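Side-chain contacts in geranyltranstransferase (PDB 3LOM), which probably builds farnesyl diphosphate, and perhaps geranylgeranyl diphosphate, by magnesium-dependent chain elongation in isoprenoid biosynthesis: residues Pro36-Ala41 against Ile117-Gly122; Lys212-Thr217 against Met278-Leu283; Val272-Ala277 against Glu293-Leu298. One frame throughout, in Å; residues are numbered along the deposited sequence.

Contact 1 of 3, residues Pro36-Ala41 against Ile117-Gly122; sequences PQIRSA and ILVGDG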
# COMPACT_ATOMS: atom_id res chain seq x y z
N PRO A 36 -8.57 -1.27 -18.27
CA PRO A 36 -8.30 -2.58 -18.86
C PRO A 36 -6.85 -3.05 -18.74
O PRO A 36 -6.63 -4.25 -18.52
CB PRO A 36 -8.72 -2.41 -20.32
CG PRO A 36 -9.81 -1.39 -20.24
CD PRO A 36 -9.35 -0.42 -19.19
N GLN A 37 -5.89 -2.14 -18.88
CA GLN A 37 -4.46 -2.44 -18.64
C GLN A 37 -4.23 -2.97 -17.23
O GLN A 37 -3.45 -3.90 -17.04
CB GLN A 37 -3.58 -1.20 -18.82
CG GLN A 37 -3.02 -0.99 -20.20
CD GLN A 37 -1.86 -1.90 -20.52
OE1 GLN A 37 -0.76 -1.75 -20.00
NE2 GLN A 37 -2.10 -2.85 -21.41
N ILE A 38 -4.90 -2.37 -16.26
CA ILE A 38 -4.73 -2.79 -14.87
C ILE A 38 -5.27 -4.20 -14.65
O ILE A 38 -4.51 -5.07 -14.21
CB ILE A 38 -5.28 -1.75 -13.86
CG1 ILE A 38 -4.53 -0.42 -14.00
CG2 ILE A 38 -5.20 -2.27 -12.41
CD1 ILE A 38 -3.00 -0.49 -13.82
N ARG A 39 -6.53 -4.46 -15.00
CA ARG A 39 -7.10 -5.81 -14.80
C ARG A 39 -6.40 -6.90 -15.61
O ARG A 39 -6.27 -8.03 -15.15
CB ARG A 39 -8.64 -5.88 -14.96
CG ARG A 39 -9.19 -5.55 -16.32
CD ARG A 39 -10.08 -4.33 -16.28
NE ARG A 39 -11.49 -4.64 -16.46
CZ ARG A 39 -12.38 -3.79 -16.97
NH1 ARG A 39 -12.02 -2.57 -17.35
NH2 ARG A 39 -13.65 -4.16 -17.10
N SER A 40 -5.89 -6.53 -16.78
CA SER A 40 -5.08 -7.47 -17.56
C SER A 40 -3.75 -7.79 -16.87
O SER A 40 -3.37 -8.95 -16.76
CB SER A 40 -4.85 -6.95 -18.98
OG SER A 40 -4.04 -7.86 -19.71
N ALA A 41 -3.05 -6.76 -16.40
CA ALA A 41 -1.75 -6.97 -15.77
C ALA A 41 -1.83 -7.60 -14.39
O ALA A 41 -1.01 -8.46 -14.06
CB ALA A 41 -0.95 -5.70 -15.73
N ILE A 117 4.64 -0.71 -12.19
CA ILE A 117 4.67 0.13 -11.00
C ILE A 117 3.25 0.26 -10.45
O ILE A 117 3.02 0.00 -9.27
CB ILE A 117 5.26 1.55 -11.26
CG1 ILE A 117 6.69 1.47 -11.78
CG2 ILE A 117 5.24 2.41 -9.99
CD1 ILE A 117 7.11 2.70 -12.61
N LEU A 118 2.32 0.63 -11.32
CA LEU A 118 0.94 0.90 -10.93
C LEU A 118 0.19 -0.33 -10.41
O LEU A 118 -0.56 -0.23 -9.44
CB LEU A 118 0.16 1.52 -12.09
CG LEU A 118 0.48 2.99 -12.42
CD1 LEU A 118 -0.10 3.33 -13.77
CD2 LEU A 118 -0.01 3.96 -11.35
N VAL A 119 0.40 -1.47 -11.05
CA VAL A 119 -0.26 -2.71 -10.65
C VAL A 119 0.26 -3.14 -9.28
O VAL A 119 -0.55 -3.51 -8.41
CB VAL A 119 -0.13 -3.81 -11.75
CG1 VAL A 119 0.05 -5.20 -11.18
CG2 VAL A 119 -1.35 -3.76 -12.64
N GLY A 120 1.58 -3.05 -9.10
CA GLY A 120 2.21 -3.21 -7.78
C GLY A 120 1.55 -2.31 -6.75
O GLY A 120 1.06 -2.78 -5.72
N ASP A 121 1.48 -1.01 -7.05
CA ASP A 121 0.82 -0.03 -6.18
C ASP A 121 -0.61 -0.42 -5.83
O ASP A 121 -1.00 -0.32 -4.67
CB ASP A 121 0.82 1.35 -6.83
CG ASP A 121 2.17 2.02 -6.79
OD1 ASP A 121 3.12 1.42 -6.23
OD2 ASP A 121 2.28 3.14 -7.31
N GLY A 122 -1.38 -0.84 -6.83
CA GLY A 122 -2.77 -1.26 -6.63
C GLY A 122 -2.93 -2.56 -5.85
O GLY A 122 -3.87 -2.69 -5.07

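Contact 2 of 3, residues Lys212-Thr217 against Met278-Leu283; sequences KSALRT and MDSLRL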
# COMPACT_ATOMS: atom_id res chain seq x y z
N LYS A 212 1.55 -19.82 20.57
CA LYS A 212 2.12 -18.62 19.95
C LYS A 212 3.62 -18.76 19.68
O LYS A 212 4.07 -18.60 18.55
CB LYS A 212 1.88 -17.39 20.82
CG LYS A 212 0.43 -16.93 20.90
CD LYS A 212 0.30 -15.68 21.76
CE LYS A 212 -1.14 -15.23 21.89
NZ LYS A 212 -1.27 -13.99 22.69
N SER A 213 4.37 -19.09 20.73
CA SER A 213 5.82 -19.26 20.66
C SER A 213 6.26 -20.41 19.75
O SER A 213 7.36 -20.36 19.17
CB SER A 213 6.39 -19.46 22.06
OG SER A 213 7.60 -20.20 22.02
N ALA A 214 5.43 -21.45 19.63
CA ALA A 214 5.74 -22.59 18.77
C ALA A 214 5.61 -22.26 17.28
O ALA A 214 6.38 -22.75 16.46
CB ALA A 214 4.87 -23.79 19.13
N LEU A 215 4.63 -21.41 16.95
CA LEU A 215 4.44 -20.97 15.57
C LEU A 215 5.55 -19.99 15.18
O LEU A 215 6.22 -20.17 14.16
CB LEU A 215 3.06 -20.35 15.37
CG LEU A 215 1.84 -21.28 15.42
CD1 LEU A 215 0.55 -20.49 15.30
CD2 LEU A 215 1.89 -22.37 14.35
N ARG A 216 5.75 -18.99 16.04
CA ARG A 216 6.80 -17.98 15.91
C ARG A 216 8.20 -18.55 15.68
O ARG A 216 8.96 -18.01 14.87
CB ARG A 216 6.79 -17.04 17.12
CG ARG A 216 5.64 -16.05 17.08
CD ARG A 216 5.30 -15.47 18.44
NE ARG A 216 4.18 -14.55 18.34
CZ ARG A 216 3.59 -13.94 19.37
NH1 ARG A 216 4.01 -14.15 20.61
NH2 ARG A 216 2.57 -13.11 19.16
N THR A 217 8.53 -19.64 16.37
CA THR A 217 9.81 -20.33 16.18
C THR A 217 9.87 -21.01 14.80
O THR A 217 10.86 -20.84 14.08
CB THR A 217 10.08 -21.34 17.32
OG1 THR A 217 10.02 -20.67 18.57
CG2 THR A 217 11.46 -21.99 17.17
N MET A 278 11.18 -28.37 12.48
CA MET A 278 10.46 -29.64 12.68
C MET A 278 10.02 -29.85 14.13
O MET A 278 8.85 -30.13 14.40
CB MET A 278 11.34 -30.83 12.28
CG MET A 278 11.66 -30.96 10.81
SD MET A 278 10.23 -31.35 9.81
CE MET A 278 11.07 -31.87 8.33
N ASP A 279 10.97 -29.68 15.04
CA ASP A 279 10.78 -29.93 16.48
C ASP A 279 9.84 -28.95 17.17
O ASP A 279 9.36 -29.21 18.27
CB ASP A 279 12.14 -29.94 17.19
CG ASP A 279 12.95 -31.19 16.90
OD1 ASP A 279 12.88 -31.73 15.77
OD2 ASP A 279 13.68 -31.63 17.81
N SER A 280 9.59 -27.81 16.52
CA SER A 280 8.75 -26.75 17.06
C SER A 280 7.25 -27.09 17.04
O SER A 280 6.46 -26.46 17.74
CB SER A 280 9.00 -25.45 16.30
OG SER A 280 8.40 -24.34 16.94
N LEU A 281 6.89 -28.08 16.23
CA LEU A 281 5.48 -28.42 15.99
C LEU A 281 5.03 -29.67 16.75
O LEU A 281 3.89 -30.11 16.60
CB LEU A 281 5.24 -28.61 14.49
CG LEU A 281 5.89 -27.58 13.56
CD1 LEU A 281 6.26 -28.24 12.24
CD2 LEU A 281 5.00 -26.35 13.36
N ARG A 282 5.93 -30.22 17.56
CA ARG A 282 5.68 -31.46 18.30
C ARG A 282 4.66 -31.31 19.43
O ARG A 282 4.17 -32.30 19.96
CB ARG A 282 6.99 -32.04 18.82
CG ARG A 282 7.97 -32.42 17.73
CD ARG A 282 9.30 -32.84 18.31
NE ARG A 282 9.29 -34.20 18.83
CZ ARG A 282 10.30 -34.76 19.49
NH1 ARG A 282 11.41 -34.07 19.72
NH2 ARG A 282 10.19 -36.01 19.92
N LEU A 283 4.35 -30.06 19.78
CA LEU A 283 3.24 -29.74 20.67
C LEU A 283 1.90 -30.13 20.03
O LEU A 283 0.98 -30.57 20.72
CB LEU A 283 3.25 -28.24 21.01
CG LEU A 283 2.93 -27.77 22.43
CD1 LEU A 283 3.43 -26.35 22.65
CD2 LEU A 283 1.44 -27.87 22.79

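Contact 3 of 3, residues Val272-Ala277 against Glu293-Leu298; sequences VHYQIA and ELTKQL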
# COMPACT_ATOMS: atom_id res chain seq x y z
N VAL A 272 20.31 -27.90 10.45
CA VAL A 272 20.04 -27.53 11.84
C VAL A 272 18.78 -26.68 11.94
O VAL A 272 17.92 -26.93 12.79
CB VAL A 272 21.24 -26.80 12.53
CG1 VAL A 272 20.94 -26.54 14.00
CG2 VAL A 272 22.51 -27.62 12.43
N HIS A 273 18.65 -25.69 11.06
CA HIS A 273 17.50 -24.77 11.10
C HIS A 273 16.17 -25.43 10.74
O HIS A 273 15.13 -25.10 11.34
CB HIS A 273 17.77 -23.52 10.26
CG HIS A 273 18.62 -22.51 10.96
ND1 HIS A 273 18.16 -21.75 12.01
CD2 HIS A 273 19.91 -22.15 10.77
CE1 HIS A 273 19.13 -20.96 12.44
NE2 HIS A 273 20.20 -21.18 11.70
N TYR A 274 16.20 -26.37 9.79
CA TYR A 274 15.03 -27.20 9.47
C TYR A 274 14.66 -28.13 10.62
O TYR A 274 13.47 -28.33 10.89
CB TYR A 274 15.24 -28.01 8.19
CG TYR A 274 14.68 -27.34 6.95
CD1 TYR A 274 13.31 -27.11 6.82
CD2 TYR A 274 15.52 -26.95 5.91
CE1 TYR A 274 12.79 -26.49 5.69
CE2 TYR A 274 15.01 -26.34 4.77
CZ TYR A 274 13.65 -26.11 4.67
OH TYR A 274 13.14 -25.50 3.55
N GLN A 275 15.67 -28.70 11.27
CA GLN A 275 15.49 -29.58 12.42
C GLN A 275 14.80 -28.85 13.57
O GLN A 275 13.88 -29.39 14.18
CB GLN A 275 16.85 -30.15 12.87
CG GLN A 275 16.78 -31.39 13.77
CD GLN A 275 16.73 -31.07 15.26
OE1 GLN A 275 16.14 -31.82 16.04
NE2 GLN A 275 17.34 -29.95 15.65
N ILE A 276 15.24 -27.62 13.84
CA ILE A 276 14.63 -26.76 14.86
C ILE A 276 13.18 -26.45 14.47
O ILE A 276 12.28 -26.47 15.32
CB ILE A 276 15.46 -25.45 15.11
CG1 ILE A 276 16.89 -25.76 15.61
CG2 ILE A 276 14.76 -24.50 16.09
CD1 ILE A 276 16.99 -26.64 16.86
N ALA A 277 12.96 -26.21 13.18
CA ALA A 277 11.62 -25.96 12.64
C ALA A 277 10.68 -27.17 12.81
O ALA A 277 9.54 -27.00 13.26
CB ALA A 277 11.69 -25.52 11.18
N GLU A 293 5.23 -32.66 6.63
CA GLU A 293 5.49 -33.22 5.30
C GLU A 293 5.85 -32.11 4.29
O GLU A 293 6.73 -32.30 3.46
CB GLU A 293 4.29 -34.03 4.81
CG GLU A 293 4.65 -35.24 3.92
CD GLU A 293 5.01 -34.86 2.49
OE1 GLU A 293 4.30 -34.01 1.89
OE2 GLU A 293 5.99 -35.41 1.95
N LEU A 294 5.17 -30.97 4.39
CA LEU A 294 5.51 -29.80 3.57
C LEU A 294 6.91 -29.29 3.88
O LEU A 294 7.68 -28.97 2.97
CB LEU A 294 4.47 -28.68 3.75
CG LEU A 294 4.77 -27.40 2.96
CD1 LEU A 294 4.62 -27.62 1.46
CD2 LEU A 294 3.93 -26.23 3.43
N THR A 295 7.24 -29.22 5.18
CA THR A 295 8.56 -28.80 5.65
C THR A 295 9.64 -29.72 5.11
O THR A 295 10.69 -29.26 4.65
CB THR A 295 8.60 -28.77 7.20
OG1 THR A 295 7.46 -28.06 7.70
CG2 THR A 295 9.88 -28.11 7.70
N LYS A 296 9.36 -31.03 5.14
CA LYS A 296 10.29 -32.02 4.60
C LYS A 296 10.40 -31.94 3.08
O LYS A 296 11.46 -32.24 2.53
CB LYS A 296 9.89 -33.43 5.05
CG LYS A 296 11.07 -34.38 5.16
CD LYS A 296 11.02 -35.18 6.45
CE LYS A 296 12.41 -35.69 6.81
NZ LYS A 296 12.47 -36.21 8.21
N GLN A 297 9.33 -31.51 2.41
CA GLN A 297 9.37 -31.23 0.97
C GLN A 297 10.23 -30.01 0.67
O GLN A 297 11.01 -30.00 -0.28
CB GLN A 297 7.96 -31.03 0.40
CG GLN A 297 7.19 -32.31 0.08
CD GLN A 297 5.83 -32.05 -0.56
OE1 GLN A 297 5.46 -30.91 -0.84
NE2 GLN A 297 5.07 -33.12 -0.78
N LEU A 298 10.07 -28.97 1.50
CA LEU A 298 10.85 -27.74 1.37
C LEU A 298 12.33 -27.94 1.70
O LEU A 298 13.19 -27.27 1.14
CB LEU A 298 10.26 -26.63 2.25
CG LEU A 298 8.91 -26.05 1.84
CD1 LEU A 298 8.17 -25.52 3.05
CD2 LEU A 298 9.08 -24.96 0.79

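Contact 1 of 3, residues Pro36-Ala41 against Ile117-Gly122
The short helical segments bearing I38 and A41 on one side and L118 and V119 on the other approach to 9.8 Å between axes and cross at -73°, with I38 and V119 as the closest pair of CA atoms, 6.1 Å apart. The side chains that meet are apolar, and no hydrogen bond links the segments. V119 makes the largest share of the contact, through CG2. This methyl sits against that of A41, with 3.7 Å between V119 CG2 and A41 CB, and is also 3.8 Å from the backbone O of I38. It thus rests on two residues about one helical turn apart, the short A41 and the branched I38. I38 adds its longer branch to the same methyl. With CG2 anti to the backbone N and CG1 beside it (chi1 -61°), that branch takes I38 CD1 to 3.8 Å from V119 CG2. I38 and V119 thereby pass alongside each other in opposite directions. CD1 of I38 also reaches the start of the L118 side chain, at 4.1 Å from L118 CB, and there the two side chains lie at about a right angle. All four touching residues are buried. In this almost entirely helical isoprenoid-synthase fold the contact joins helix 36-46 to helix 113-135, with V119 also resting on I88 of helix 69-91. The subunit interface lies close by: I38 packs on S165 and L118 on M95 of the second subunit, while D121 OD2 hydrogen-bonds H89 ND1 of that subunit.

Contact 2 of 3, residues Lys212-Thr217 against Met278-Leu283
A214, on a continuous helix, faces S280, on the segment that follows M278, and their CA atoms are 5.4 Å apart, which brings the two backbones close. One side-chain-to-backbone hydrogen bond holds the join: S280 OG donates to A214 O over 2.6 Å. The donor lies in the carbonyl plane on a lone pair, with a C=O...OG angle of 127°. S280 OG stands anti to its own backbone N (chi1 -169°), the turn that sends the hydroxyl across to the helix. The small A214 side chain fits against the S280 backbone, with A214 CB 3.4 Å from S280 O. T217, about one turn further on, flanks the hydroxyl with carbon: T217 CB is 3.5 Å from S280 OG. Its own hydroxyl is used within the helix, T217 OG1 donating to S213 O at 2.7 Å nearly along the carbonyl axis; S213 O also takes the T217 N-H. The contact thus joins the 278-283 segment to helix 209-236. L281 lies on Y218 of the latter, M278 packs against helix 289-303, and K212 and L215 meet L201 of helix 178-201.

Contact 3 of 3, residues Val272-Ala277 against Glu293-Leu298
Y274 meets T295 and L298, partly through carbon and partly at backbone carbonyls. The tyrosine ring lies along the T295 side chain, the two running past each other in opposite directions, and Y274 CD1 is 3.7 Å from T295 CG2. T295 CG2 is anti to the backbone N while OG1 is beside it (chi1 -49°), which gives the methyl to the ring and leaves the hydroxyl for partners outside the two segments. Further along the ring, Y274 CZ is 4.2 Å from L298 CB. Ring and backbone carbonyls also meet: Y274 CE1 comes within 3.6 Å of T295 O, obliquely to the ring plane. At the polar end, Y274 OH lies 3.4 Å from L298 CB. Y274 OH is 3.0 Å from L298 O, but its hydrogen bond is to Q229 OE1, and the NE2 of that same amide hydrogen-bonds L298 O. Q229 of helix 209-236 therefore serves both polar groups where the buried tyrosine meets the backbone. T295 OG1 is likewise satisfied, by L291 O one turn back and by the hydroxyl of Y218. The arrangement is helix-helix packing in which one glutamine of a third helix bridges the tyrosine hydroxyl and a backbone carbonyl; helices 263-279 and 289-303 meet against helix 209-236 in the alpha-helical bundle typical of the FPP/GGPP synthase family.

Contact 1 closes before either of the others opens, and it lies across the chain's centre from both; the centres are about 38 Å apart for contacts 1 and 2 and about 36 Å for contacts 1 and 3. Contacts 2 and 3 are neighbours, with centres about 12 Å apart and segments that alternate along the sequence. Both use helix 263-279, and they touch directly where M278 of contact 2 packs against T295 and K296 of contact 3. Contact 2 joins the 278-283 segment to helix 209-236, and contact 3 joins helix 263-279 to helix 289-303. Contact 1 belongs to the region beside the second subunit, whereas no other chain touches the segments of contacts 2 and 3.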